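Local coordinates for protein natural killer cell receptor Ly49C (Mus musculus, PDB 3C8J) that serves as a homodimeric receptor of the C-type lectin family on natural killer cells, recognising class I MHC molecules, at residues Ile95-Trp101 with Cys186-Tyr191; Cys104-Cys108 with Tyr191-Gly195; Pro114-Ile118 with Trp137-Ser141; Ile118-Leu124 with Lys158-Lys162. The protein carries 4 engineered substitutions. One frame throughout, in Å; residues are numbered along the deposited sequence.

Contact 1 of 4, residues Ile95-Trp101 with Cys186-Tyr191; sequences IMNKTTW and CNIPYY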
loop_
_atom_site.group_PDB
_atom_site.type_symbol
_atom_site.label_atom_id
_atom_site.label_comp_id
_atom_site.label_asym_id
_atom_site.label_seq_id
_atom_site.Cartn_x
_atom_site.Cartn_y
_atom_site.Cartn_z
ATOM N N ILE A 95 4.618 15.238 -1.231
ATOM C CA ILE A 95 4.366 16.658 -1.073
ATOM C C ILE A 95 4.594 17.350 -2.413
ATOM O O ILE A 95 5.721 17.412 -2.925
ATOM C CB ILE A 95 5.229 17.263 0.052
ATOM C CG1 ILE A 95 5.046 16.435 1.321
ATOM C CG2 ILE A 95 4.848 18.728 0.294
ATOM C CD1 ILE A 95 5.553 17.079 2.557
ATOM N N MET A 96 3.497 17.862 -2.961
ATOM C CA MET A 96 3.415 18.331 -4.338
ATOM C C MET A 96 3.576 19.850 -4.498
ATOM O O MET A 96 2.913 20.471 -5.331
ATOM C CB MET A 96 2.092 17.832 -4.936
ATOM C CG MET A 96 1.976 16.304 -4.953
ATOM S SD MET A 96 3.254 15.385 -5.865
ATOM C CE MET A 96 2.678 15.436 -7.575
ATOM N N ASN A 97 4.441 20.437 -3.660
ATOM C CA ASN A 97 4.977 21.801 -3.825
ATOM C C ASN A 97 6.460 21.671 -4.023
ATOM O O ASN A 97 7.085 20.817 -3.396
ATOM C CB ASN A 97 4.817 22.665 -2.571
ATOM C CG ASN A 97 3.449 22.594 -1.985
ATOM O OD1 ASN A 97 3.098 21.608 -1.331
ATOM N ND2 ASN A 97 2.661 23.652 -2.185
ATOM N N LYS A 98 7.034 22.549 -4.835
ATOM C CA LYS A 98 8.450 22.518 -5.111
ATOM C C LYS A 98 9.196 23.325 -4.058
ATOM O O LYS A 98 9.102 24.554 -4.028
ATOM C CB LYS A 98 8.729 23.066 -6.506
ATOM C CG LYS A 98 8.143 22.229 -7.649
ATOM C CD LYS A 98 8.218 23.011 -8.978
ATOM C CE LYS A 98 7.976 22.126 -10.202
ATOM N NZ LYS A 98 7.812 23.000 -11.397
ATOM N N THR A 99 9.920 22.621 -3.188
ATOM C CA THR A 99 10.801 23.260 -2.212
ATOM C C THR A 99 12.234 22.789 -2.436
ATOM O O THR A 99 12.455 21.853 -3.209
ATOM C CB THR A 99 10.410 22.945 -0.736
ATOM O OG1 THR A 99 10.862 21.632 -0.377
ATOM C CG2 THR A 99 8.908 23.074 -0.507
ATOM N N THR A 100 13.189 23.437 -1.753
ATOM C CA THR A 100 14.580 22.966 -1.672
ATOM C C THR A 100 14.597 21.628 -0.955
ATOM O O THR A 100 13.588 21.237 -0.369
ATOM C CB THR A 100 15.502 23.928 -0.857
ATOM O OG1 THR A 100 15.170 23.851 0.532
ATOM C CG2 THR A 100 15.400 25.373 -1.344
ATOM N N TRP A 101 15.726 20.927 -0.988
ATOM C CA TRP A 101 15.855 19.668 -0.260
ATOM C C TRP A 101 15.655 19.907 1.226
ATOM O O TRP A 101 14.872 19.237 1.864
ATOM C CB TRP A 101 17.220 19.026 -0.505
ATOM C CG TRP A 101 17.369 17.687 0.149
ATOM C CD1 TRP A 101 17.037 16.481 -0.380
ATOM C CD2 TRP A 101 17.883 17.424 1.456
ATOM N NE1 TRP A 101 17.316 15.478 0.511
ATOM C CE2 TRP A 101 17.832 16.032 1.652
ATOM C CE3 TRP A 101 18.392 18.232 2.481
ATOM C CZ2 TRP A 101 18.276 15.422 2.828
ATOM C CZ3 TRP A 101 18.825 17.626 3.658
ATOM C CH2 TRP A 101 18.750 16.230 3.819
ATOM N N CYS A 186 21.129 21.097 -3.976
ATOM C CA CYS A 186 20.052 20.933 -2.982
ATOM C C CYS A 186 19.034 22.084 -2.931
ATOM O O CYS A 186 17.988 21.963 -2.296
ATOM C CB CYS A 186 20.661 20.700 -1.599
ATOM S SG CYS A 186 21.771 19.269 -1.549
ATOM N N ASN A 187 19.345 23.192 -3.599
ATOM C CA ASN A 187 18.477 24.366 -3.612
ATOM C C ASN A 187 17.465 24.372 -4.747
ATOM O O ASN A 187 16.661 25.302 -4.856
ATOM C CB ASN A 187 19.308 25.656 -3.685
ATOM C CG ASN A 187 19.857 26.081 -2.336
ATOM O OD1 ASN A 187 19.541 25.480 -1.303
ATOM N ND2 ASN A 187 20.685 27.124 -2.340
ATOM N N ILE A 188 17.513 23.361 -5.607
ATOM C CA ILE A 188 16.543 23.285 -6.690
ATOM C C ILE A 188 15.141 22.952 -6.140
ATOM O O ILE A 188 14.982 22.010 -5.363
ATOM C CB ILE A 188 16.979 22.306 -7.801
ATOM C CG1 ILE A 188 18.326 22.747 -8.380
ATOM C CG2 ILE A 188 15.920 22.248 -8.920
ATOM C CD1 ILE A 188 18.809 21.928 -9.548
ATOM N N PRO A 189 14.134 23.760 -6.518
ATOM C CA PRO A 189 12.780 23.540 -6.040
ATOM C C PRO A 189 12.158 22.311 -6.706
ATOM O O PRO A 189 11.791 22.360 -7.889
ATOM C CB PRO A 189 12.034 24.817 -6.465
ATOM C CG PRO A 189 13.055 25.747 -7.032
ATOM C CD PRO A 189 14.223 24.920 -7.425
ATOM N N TYR A 190 12.058 21.217 -5.953
ATOM C CA TYR A 190 11.424 20.004 -6.436
ATOM C C TYR A 190 10.314 19.553 -5.494
ATOM O O TYR A 190 10.143 20.076 -4.386
ATOM C CB TYR A 190 12.444 18.868 -6.565
ATOM C CG TYR A 190 13.378 18.963 -7.738
ATOM C CD1 TYR A 190 14.664 18.423 -7.652
ATOM C CD2 TYR A 190 13.000 19.601 -8.930
ATOM C CE1 TYR A 190 15.554 18.499 -8.718
ATOM C CE2 TYR A 190 13.886 19.687 -10.021
ATOM C CZ TYR A 190 15.168 19.124 -9.903
ATOM O OH TYR A 190 16.090 19.200 -10.941
ATOM N N TYR A 191 9.573 18.551 -5.932
ATOM C CA TYR A 191 8.635 17.874 -5.055
ATOM C C TYR A 191 9.419 17.109 -3.981
ATOM O O TYR A 191 10.645 17.194 -3.903
ATOM C CB TYR A 191 7.799 16.906 -5.857
ATOM C CG TYR A 191 6.950 17.531 -6.919
ATOM C CD1 TYR A 191 6.714 16.859 -8.115
ATOM C CD2 TYR A 191 6.350 18.780 -6.727
ATOM C CE1 TYR A 191 5.902 17.408 -9.100
ATOM C CE2 TYR A 191 5.539 19.347 -7.712
ATOM C CZ TYR A 191 5.316 18.653 -8.897
ATOM O OH TYR A 191 4.516 19.195 -9.885
#

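Contact 2 of 4, residues Cys104-Cys108 with Tyr191-Gly195; sequences CKANC and YCICG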
loop_
_atom_site.group_PDB
_atom_site.type_symbol
_atom_site.label_atom_id
_atom_site.label_comp_id
_atom_site.label_asym_id
_atom_site.label_seq_id
_atom_site.Cartn_x
_atom_site.Cartn_y
_atom_site.Cartn_z
ATOM N N CYS A 104 12.204 20.188 2.107
ATOM C CA CYS A 104 11.595 18.873 2.029
ATOM C C CYS A 104 11.832 18.101 3.320
ATOM O O CYS A 104 10.893 17.588 3.935
ATOM C CB CYS A 104 12.148 18.118 0.830
ATOM S SG CYS A 104 11.652 16.391 0.748
ATOM N N LYS A 105 13.086 18.040 3.746
ATOM C CA LYS A 105 13.383 17.499 5.060
ATOM C C LYS A 105 12.509 18.179 6.123
ATOM O O LYS A 105 11.882 17.502 6.944
ATOM C CB LYS A 105 14.871 17.658 5.415
ATOM C CG LYS A 105 15.182 17.108 6.796
ATOM C CD LYS A 105 16.636 16.967 7.081
ATOM C CE LYS A 105 16.793 16.612 8.555
ATOM N NZ LYS A 105 18.218 16.591 8.978
ATOM N N ALA A 106 12.474 19.510 6.099
ATOM C CA ALA A 106 11.709 20.286 7.069
ATOM C C ALA A 106 10.238 19.859 7.086
ATOM O O ALA A 106 9.726 19.480 8.139
ATOM C CB ALA A 106 11.841 21.765 6.795
ATOM N N ASN A 107 9.580 19.895 5.921
ATOM C CA ASN A 107 8.155 19.586 5.834
ATOM C C ASN A 107 7.849 18.218 6.364
ATOM O O ASN A 107 6.901 18.041 7.120
ATOM C CB ASN A 107 7.640 19.669 4.398
ATOM C CG ASN A 107 7.411 21.096 3.930
ATOM O OD1 ASN A 107 7.961 22.060 4.483
ATOM N ND2 ASN A 107 6.598 21.238 2.884
ATOM N N CYS A 108 8.660 17.246 5.953
ATOM C CA CYS A 108 8.492 15.863 6.368
ATOM C C CYS A 108 8.546 15.743 7.898
ATOM O O CYS A 108 7.721 15.038 8.479
ATOM C CB CYS A 108 9.548 14.971 5.714
ATOM S SG CYS A 108 9.328 14.532 3.946
ATOM N N TYR A 191 9.573 18.551 -5.932
ATOM C CA TYR A 191 8.635 17.874 -5.055
ATOM C C TYR A 191 9.419 17.109 -3.981
ATOM O O TYR A 191 10.645 17.194 -3.903
ATOM C CB TYR A 191 7.799 16.906 -5.857
ATOM C CG TYR A 191 6.950 17.531 -6.919
ATOM C CD1 TYR A 191 6.714 16.859 -8.115
ATOM C CD2 TYR A 191 6.350 18.780 -6.727
ATOM C CE1 TYR A 191 5.902 17.408 -9.100
ATOM C CE2 TYR A 191 5.539 19.347 -7.712
ATOM C CZ TYR A 191 5.316 18.653 -8.897
ATOM O OH TYR A 191 4.516 19.195 -9.885
ATOM N N CYS A 192 8.706 16.339 -3.176
ATOM C CA CYS A 192 9.270 15.795 -1.974
ATOM C C CYS A 192 8.490 14.558 -1.537
ATOM O O CYS A 192 7.254 14.567 -1.556
ATOM C CB CYS A 192 9.192 16.887 -0.920
ATOM S SG CYS A 192 9.611 16.422 0.707
ATOM N N ILE A 193 9.217 13.501 -1.163
ATOM C CA ILE A 193 8.607 12.266 -0.659
ATOM C C ILE A 193 9.006 11.953 0.776
ATOM O O ILE A 193 10.193 11.839 1.082
ATOM C CB ILE A 193 8.967 11.015 -1.502
ATOM C CG1 ILE A 193 8.809 11.297 -3.001
ATOM C CG2 ILE A 193 8.082 9.838 -1.075
ATOM C CD1 ILE A 193 9.064 10.101 -3.900
ATOM N N CYS A 194 8.010 11.791 1.643
ATOM C CA CYS A 194 8.260 11.389 3.021
ATOM C C CYS A 194 7.898 9.926 3.148
ATOM O O CYS A 194 6.960 9.477 2.512
ATOM C CB CYS A 194 7.410 12.206 3.992
ATOM S SG CYS A 194 7.397 13.997 3.756
ATOM N N GLY A 195 8.619 9.174 3.968
ATOM C CA GLY A 195 8.312 7.766 4.123
ATOM C C GLY A 195 8.491 7.254 5.535
ATOM O O GLY A 195 9.277 7.798 6.278
#

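Contact 3 of 4, residues Pro114-Ile118 with Trp137-Ser141; sequences PILKI and WIGLS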
loop_
_atom_site.group_PDB
_atom_site.type_symbol
_atom_site.label_atom_id
_atom_site.label_comp_id
_atom_site.label_asym_id
_atom_site.label_seq_id
_atom_site.Cartn_x
_atom_site.Cartn_y
_atom_site.Cartn_z
ATOM N N PRO A 114 9.625 11.167 8.261
ATOM C CA PRO A 114 10.829 11.821 7.728
ATOM C C PRO A 114 11.044 11.630 6.215
ATOM O O PRO A 114 10.452 10.751 5.607
ATOM C CB PRO A 114 11.966 11.187 8.549
ATOM C CG PRO A 114 11.260 10.414 9.704
ATOM C CD PRO A 114 9.951 9.999 9.103
ATOM N N ILE A 115 11.894 12.473 5.631
ATOM C CA ILE A 115 12.192 12.420 4.197
ATOM C C ILE A 115 12.604 11.004 3.792
ATOM O O ILE A 115 13.270 10.305 4.548
ATOM C CB ILE A 115 13.205 13.545 3.791
ATOM C CG1 ILE A 115 13.431 13.625 2.279
ATOM C CG2 ILE A 115 14.530 13.449 4.578
ATOM C CD1 ILE A 115 14.399 14.762 1.866
ATOM N N LEU A 116 12.193 10.578 2.604
ATOM C CA LEU A 116 12.267 9.168 2.219
ATOM C C LEU A 116 13.629 8.504 2.264
ATOM O O LEU A 116 14.613 9.008 1.727
ATOM C CB LEU A 116 11.649 8.946 0.847
ATOM C CG LEU A 116 11.572 7.495 0.373
ATOM C CD1 LEU A 116 10.622 6.668 1.212
ATOM C CD2 LEU A 116 11.210 7.438 -1.078
ATOM N N LYS A 117 13.649 7.348 2.918
ATOM C CA LYS A 117 14.718 6.380 2.770
ATOM C C LYS A 117 14.207 5.213 1.925
ATOM O O LYS A 117 13.134 4.677 2.177
ATOM C CB LYS A 117 15.207 5.927 4.151
ATOM C CG LYS A 117 15.867 4.560 4.190
ATOM C CD LYS A 117 17.245 4.621 4.842
ATOM C CE LYS A 117 17.637 3.260 5.322
ATOM N NZ LYS A 117 19.086 3.190 5.558
ATOM N N ILE A 118 14.966 4.846 0.898
ATOM C CA ILE A 118 14.588 3.733 0.020
ATOM C C ILE A 118 15.441 2.529 0.386
ATOM O O ILE A 118 16.654 2.646 0.440
ATOM C CB ILE A 118 14.745 4.072 -1.484
ATOM C CG1 ILE A 118 13.876 5.286 -1.848
ATOM C CG2 ILE A 118 14.317 2.893 -2.321
ATOM C CD1 ILE A 118 13.867 5.675 -3.339
ATOM N N TRP A 137 12.612 15.095 -4.237
ATOM C CA TRP A 137 13.698 14.968 -3.286
ATOM C C TRP A 137 13.467 13.715 -2.438
ATOM O O TRP A 137 12.323 13.379 -2.096
ATOM C CB TRP A 137 13.767 16.196 -2.397
ATOM C CG TRP A 137 14.258 17.438 -3.086
ATOM C CD1 TRP A 137 13.601 18.627 -3.170
ATOM C CD2 TRP A 137 15.526 17.633 -3.765
ATOM N NE1 TRP A 137 14.368 19.550 -3.847
ATOM C CE2 TRP A 137 15.551 18.969 -4.221
ATOM C CE3 TRP A 137 16.625 16.812 -4.033
ATOM C CZ2 TRP A 137 16.630 19.500 -4.939
ATOM C CZ3 TRP A 137 17.700 17.343 -4.737
ATOM C CH2 TRP A 137 17.693 18.675 -5.184
ATOM N N ILE A 138 14.553 13.001 -2.146
ATOM C CA ILE A 138 14.509 11.874 -1.217
ATOM C C ILE A 138 15.626 12.061 -0.190
ATOM O O ILE A 138 16.484 12.927 -0.366
ATOM C CB ILE A 138 14.568 10.497 -1.927
ATOM C CG1 ILE A 138 15.889 10.303 -2.669
ATOM C CG2 ILE A 138 13.411 10.344 -2.885
ATOM C CD1 ILE A 138 16.031 8.896 -3.251
ATOM N N GLY A 139 15.599 11.281 0.893
ATOM C CA GLY A 139 16.508 11.498 2.021
ATOM C C GLY A 139 17.901 10.934 1.802
ATOM O O GLY A 139 18.392 10.143 2.611
ATOM N N LEU A 140 18.532 11.326 0.702
ATOM C CA LEU A 140 19.908 10.971 0.447
ATOM C C LEU A 140 20.671 12.224 0.050
ATOM O O LEU A 140 20.420 12.803 -1.019
ATOM C CB LEU A 140 20.015 9.889 -0.631
ATOM C CG LEU A 140 21.429 9.456 -1.050
ATOM C CD1 LEU A 140 22.132 8.819 0.104
ATOM C CD2 LEU A 140 21.353 8.482 -2.206
ATOM N N SER A 141 21.594 12.635 0.920
ATOM C CA SER A 141 22.355 13.869 0.727
ATOM C C SER A 141 23.835 13.666 0.976
ATOM O O SER A 141 24.234 12.711 1.642
ATOM C CB SER A 141 21.823 14.957 1.657
ATOM O OG SER A 141 21.880 14.540 3.012
#

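Contact 4 of 4, residues Ile118-Leu124 with Lys158-Lys162; sequences IEDEDEL and KLDMK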
loop_
_atom_site.group_PDB
_atom_site.type_symbol
_atom_site.label_atom_id
_atom_site.label_comp_id
_atom_site.label_asym_id
_atom_site.label_seq_id
_atom_site.Cartn_x
_atom_site.Cartn_y
_atom_site.Cartn_z
ATOM N N ILE A 118 14.966 4.846 0.898
ATOM C CA ILE A 118 14.588 3.733 0.020
ATOM C C ILE A 118 15.441 2.529 0.386
ATOM O O ILE A 118 16.654 2.646 0.440
ATOM C CB ILE A 118 14.745 4.072 -1.484
ATOM C CG1 ILE A 118 13.876 5.286 -1.848
ATOM C CG2 ILE A 118 14.317 2.893 -2.321
ATOM C CD1 ILE A 118 13.867 5.675 -3.339
ATOM N N GLU A 119 14.792 1.393 0.649
ATOM C CA GLU A 119 15.480 0.197 1.139
ATOM C C GLU A 119 16.086 -0.652 0.038
ATOM O O GLU A 119 17.227 -1.098 0.150
ATOM C CB GLU A 119 14.570 -0.672 2.015
ATOM C CG GLU A 119 14.054 0.014 3.267
ATOM C CD GLU A 119 15.144 0.370 4.280
ATOM O OE1 GLU A 119 16.353 0.068 4.044
ATOM O OE2 GLU A 119 14.782 0.960 5.332
ATOM N N ASP A 120 15.315 -0.878 -1.019
ATOM C CA ASP A 120 15.760 -1.724 -2.117
ATOM C C ASP A 120 15.199 -1.307 -3.476
ATOM O O ASP A 120 14.389 -0.363 -3.560
ATOM C CB ASP A 120 15.486 -3.207 -1.817
ATOM C CG ASP A 120 14.076 -3.467 -1.362
ATOM O OD1 ASP A 120 13.218 -2.574 -1.440
ATOM O OD2 ASP A 120 13.813 -4.601 -0.933
ATOM N N GLU A 121 15.671 -1.994 -4.525
ATOM C CA GLU A 121 15.279 -1.726 -5.903
ATOM C C GLU A 121 13.808 -1.986 -6.158
ATOM O O GLU A 121 13.231 -1.406 -7.076
ATOM C CB GLU A 121 16.117 -2.548 -6.888
ATOM C CG GLU A 121 17.479 -1.948 -7.224
ATOM C CD GLU A 121 17.824 -2.074 -8.701
ATOM O OE1 GLU A 121 16.979 -1.671 -9.548
ATOM O OE2 GLU A 121 18.935 -2.572 -9.019
ATOM N N ASP A 122 13.204 -2.863 -5.366
ATOM C CA ASP A 122 11.773 -3.130 -5.485
ATOM C C ASP A 122 10.966 -1.905 -5.083
ATOM O O ASP A 122 10.025 -1.503 -5.792
ATOM C CB ASP A 122 11.360 -4.331 -4.632
ATOM C CG ASP A 122 11.815 -5.665 -5.226
ATOM O OD1 ASP A 122 11.549 -6.714 -4.580
ATOM O OD2 ASP A 122 12.426 -5.669 -6.332
ATOM N N GLU A 123 11.340 -1.324 -3.945
ATOM C CA GLU A 123 10.726 -0.109 -3.462
ATOM C C GLU A 123 10.994 1.057 -4.410
ATOM O O GLU A 123 10.064 1.781 -4.758
ATOM C CB GLU A 123 11.185 0.223 -2.045
ATOM C CG GLU A 123 10.488 1.460 -1.509
ATOM C CD GLU A 123 10.894 1.844 -0.114
ATOM O OE1 GLU A 123 10.040 2.443 0.561
ATOM O OE2 GLU A 123 12.043 1.567 0.307
ATOM N N LEU A 124 12.243 1.239 -4.835
ATOM C CA LEU A 124 12.546 2.287 -5.817
ATOM C C LEU A 124 11.600 2.218 -7.039
ATOM O O LEU A 124 10.924 3.196 -7.378
ATOM C CB LEU A 124 14.019 2.246 -6.266
ATOM C CG LEU A 124 14.421 3.093 -7.495
ATOM C CD1 LEU A 124 13.988 4.555 -7.397
ATOM C CD2 LEU A 124 15.897 3.023 -7.747
ATOM N N LYS A 158 20.103 -1.100 0.517
ATOM C CA LYS A 158 20.520 -2.068 -0.491
ATOM C C LYS A 158 20.650 -1.464 -1.885
ATOM O O LYS A 158 20.928 -2.153 -2.857
ATOM C CB LYS A 158 19.617 -3.290 -0.462
ATOM C CG LYS A 158 20.016 -4.231 0.645
ATOM C CD LYS A 158 18.815 -4.857 1.309
ATOM C CE LYS A 158 19.190 -5.398 2.682
ATOM N NZ LYS A 158 20.502 -6.118 2.711
ATOM N N LEU A 159 20.468 -0.157 -1.960
ATOM C CA LEU A 159 20.687 0.583 -3.173
ATOM C C LEU A 159 22.116 1.056 -3.224
ATOM O O LEU A 159 22.630 1.349 -4.298
ATOM C CB LEU A 159 19.763 1.791 -3.201
ATOM C CG LEU A 159 18.557 1.795 -4.124
ATOM C CD1 LEU A 159 17.928 0.428 -4.263
ATOM C CD2 LEU A 159 17.568 2.810 -3.615
ATOM N N ASP A 160 22.747 1.136 -2.055
ATOM C CA ASP A 160 24.089 1.715 -1.920
ATOM C C ASP A 160 25.059 1.136 -2.946
ATOM O O ASP A 160 25.788 1.888 -3.596
ATOM C CB ASP A 160 24.635 1.563 -0.486
ATOM C CG ASP A 160 23.871 2.410 0.539
ATOM O OD1 ASP A 160 23.250 3.428 0.165
ATOM O OD2 ASP A 160 23.893 2.054 1.733
ATOM N N MET A 161 25.046 -0.193 -3.093
ATOM C CA MET A 161 25.871 -0.888 -4.081
ATOM C C MET A 161 25.735 -0.282 -5.477
ATOM O O MET A 161 26.739 0.096 -6.102
ATOM C CB MET A 161 25.538 -2.382 -4.119
ATOM C CG MET A 161 26.389 -3.218 -3.188
ATOM S SD MET A 161 27.327 -4.439 -4.125
ATOM C CE MET A 161 28.701 -4.828 -3.009
ATOM N N LYS A 162 24.491 -0.192 -5.942
ATOM C CA LYS A 162 24.160 0.420 -7.226
ATOM C C LYS A 162 24.496 1.921 -7.232
ATOM O O LYS A 162 25.100 2.426 -8.184
ATOM C CB LYS A 162 22.680 0.170 -7.547
ATOM C CG LYS A 162 22.138 0.867 -8.794
ATOM C CD LYS A 162 20.603 0.962 -8.740
ATOM C CE LYS A 162 20.054 1.987 -9.723
ATOM N NZ LYS A 162 18.618 1.758 -9.983
#

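Contact 1 of 4, residues Ile95-Trp101 with Cys186-Tyr191
The carbonyl of Cys186 receives the backbone N-H of Trp101, an almost straight bond (Trp101 N to Cys186 O 2.8 Å, 173°) met nearly head-on along the C=O axis, while the two CB atoms pack together. Cys186 is itself anchored by a disulfide to Cys173. At Asn187 the contact is van der Waals: Thr100 CG2 lies 3.7 Å from Asn187 O, while Thr100 OG1 accepts from Gly103 N as the N-cap of helix 101-110. Pro189 lies alongside the root of Lys98, CB to CB 3.7 Å, and its CA-H points at Thr99 O. Tyr190 then makes a two-way backbone pair with Thr99: Thr99 N to Tyr190 O and Tyr190 N to Thr99 O are both 2.8 Å, an antiparallel hydrogen-bonded bridge. The Tyr190 ring meets those of Phe175 and Trp137. Tyr191 has the most surface buried here. The Met96 chain, bent at chi2 (-59°) and again at chi3, carries its sulfur over one ring face, with SD 4.5 Å from the centroid of Tyr191 and 13° off the normal, a Met-aromatic contact. Lys98 passes the same ring at a slant, CG 3.9 Å from Tyr191 CE2, before its extended chain runs on. The Thr99-Tyr190 bridge, within which lie residues 97-99, a region implicated in MHC class I binding, adjoins the antiparallel pairing of strands 90-96 and 190-197 that brings the two ends of the C-type lectin-like fold together.

Contact 2 of 4, residues Cys104-Cys108 with Tyr191-Gly195
Cys108, Cys192 and Cys104 bury the most surface here, and with Cys194 they form two disulfides that bolt the helix to the strand. Cys108 SG is bonded to Cys194 SG at 2.0 Å with a left-handed torsion (chi3 -93°). Cys192 SG is bonded to Cys104 SG, also at 2.0 Å, but with a right-handed torsion (chi3 77°), so the two bridges differ in hand. They differ in approach too: Cys104 and Cys192 both hold their sulfur opposite the backbone nitrogen, whereas in Cys108 and Cys194 it lies opposite the carbonyl carbon. The sulfurs of Cys108 and Cys192, belonging to different bridges, are 3.8 Å apart, so the pair makes one compact sulfur cluster. The helix cysteines stand at i and i+4, about one turn apart, and the strand cysteines at i and i+2, where both fall on the same face; Ile193 between them points away from the helix and touches Phe94 and Tyr136. The helix and strand axes cross at -43° with a closest approach of 8.5 Å. All four cysteines are buried, with Cys104 also touching Ile115 and Trp137, and Cys194 touching Val113 and Ile95. A disulfide from the first helix to the last strand is a conserved feature of C-type lectin domains; Ly49C doubles it, tying helix 101-110 to strand 190-197 at two points.

Contact 3 of 4, residues Pro114-Ile118 with Trp137-Ser141
Ile115 swings CG1 opposite its backbone nitrogen (chi1 -174°) and keeps the chain extended, which lays CG1 and CD1 along the peptide joining Ile138 to Gly139. Ile138, by contrast, has CG1 wedged between its backbone nitrogen and carbonyl carbon (chi1 63°), and this rotation sets CG2 against Leu116 and CD1 against Ile118. The partner Trp137-Ile138-Gly139-Leu140 is the WIGL motif of the C-type lectin fold, a core sequence that also carries the bend where the strand turns a corner: Gly139 sits at the centre of an inverse gamma turn. The long loop between helices 101-110 and 121-130 packs against it with three apolar residues. Ile115 approaches the bend itself, CD1 3.6 Å from Ile138 O, whose carbonyl is occupied by the indole N-H of Trp101. Leu116 crosses Ile138 obliquely, CD2 to CG2 4.1 Å. Ile118 meets Ile138 at about a right angle, methyl to methyl, CD1 to CD1 3.9 Å, and completes its packing against Leu124, Leu127 and Leu176. Leu116 is further tied by backbone bonding to Ile193, so the loop bridges both strands. The polar link is between main chains: Gly139 N donates to Leu116 O at 2.6 Å, the N-H entering in the carbonyl plane on a lone pair, with an N-H...O angle of 143°.

Contact 4 of 4, residues Ile118-Leu124 with Lys158-Lys162
Glu119 O accepts the backbone N-H of Lys158 (Lys158 N to Glu119 O 2.9 Å), the donor tilted 18° from the carbonyl plane; Ser157 OG bonds to Ile118 O, weakly to Glu119 O, and also accepts from Leu159 N. Two backbone donors near the helix start, Glu119 N and Glu123 N, are met by side chains, and Leu124 N by Asp120 O. Glu119 N gives a straight bond (171°) to Glu123 OE2 at 2.8 Å, and the second oxygen of that carboxylate is salt-bridged to Lys90 and bonded to Tyr92 OH, so both oxygens of the buried Glu123 carboxylate have partners. Asp120 is the N-cap, with OD1 taking Glu123 N in a weak, long bond. Leu159 fills the middle of the contact and buries the most surface: CD1 lies against the backbone at Asp120 and Glu121 and on Glu121 CG (3.8 Å), while CD2 meets Ile118 CG2 at 3.5 Å. Lys162, its chain extended and CG opposite the backbone nitrogen (chi1 174°), crosses both Glu121 and Leu124 at about a right angle. Its NZ forms a long salt bridge to Glu121 OE1, 3.8 Å, while touching Leu124 CD2 at 3.7 Å. The beginning of helix 121-130 is thus joined to the stretch leading into helix 160-164, whose residues from Met161 on belong to a region implicated in MHC class I binding, and Leu124 leans on Leu176 of strand 173-176.

Overall arrangement
Contacts 2 and 3 are the buried ones, about 8 Å apart between centres, whereas contact 1 lies at the surface and contact 4 is partly buried on the opposite side of the chain's centre, its centre about 22 Å from that of contact 1. Contacts 1 and 2 share Tyr191 and both use strand 190-197, which pairs with strand 136-143 of contact 3; contacts 3 and 4 share Ile118. Their chemistry follows their place: covalent sulfur bridges in contact 2, aliphatic packing in contact 3, strand pairing with aromatic contacts in contact 1, and charged or capping groups around an apolar centre in contact 4. Both outer contacts include segments implicated in MHC class I binding.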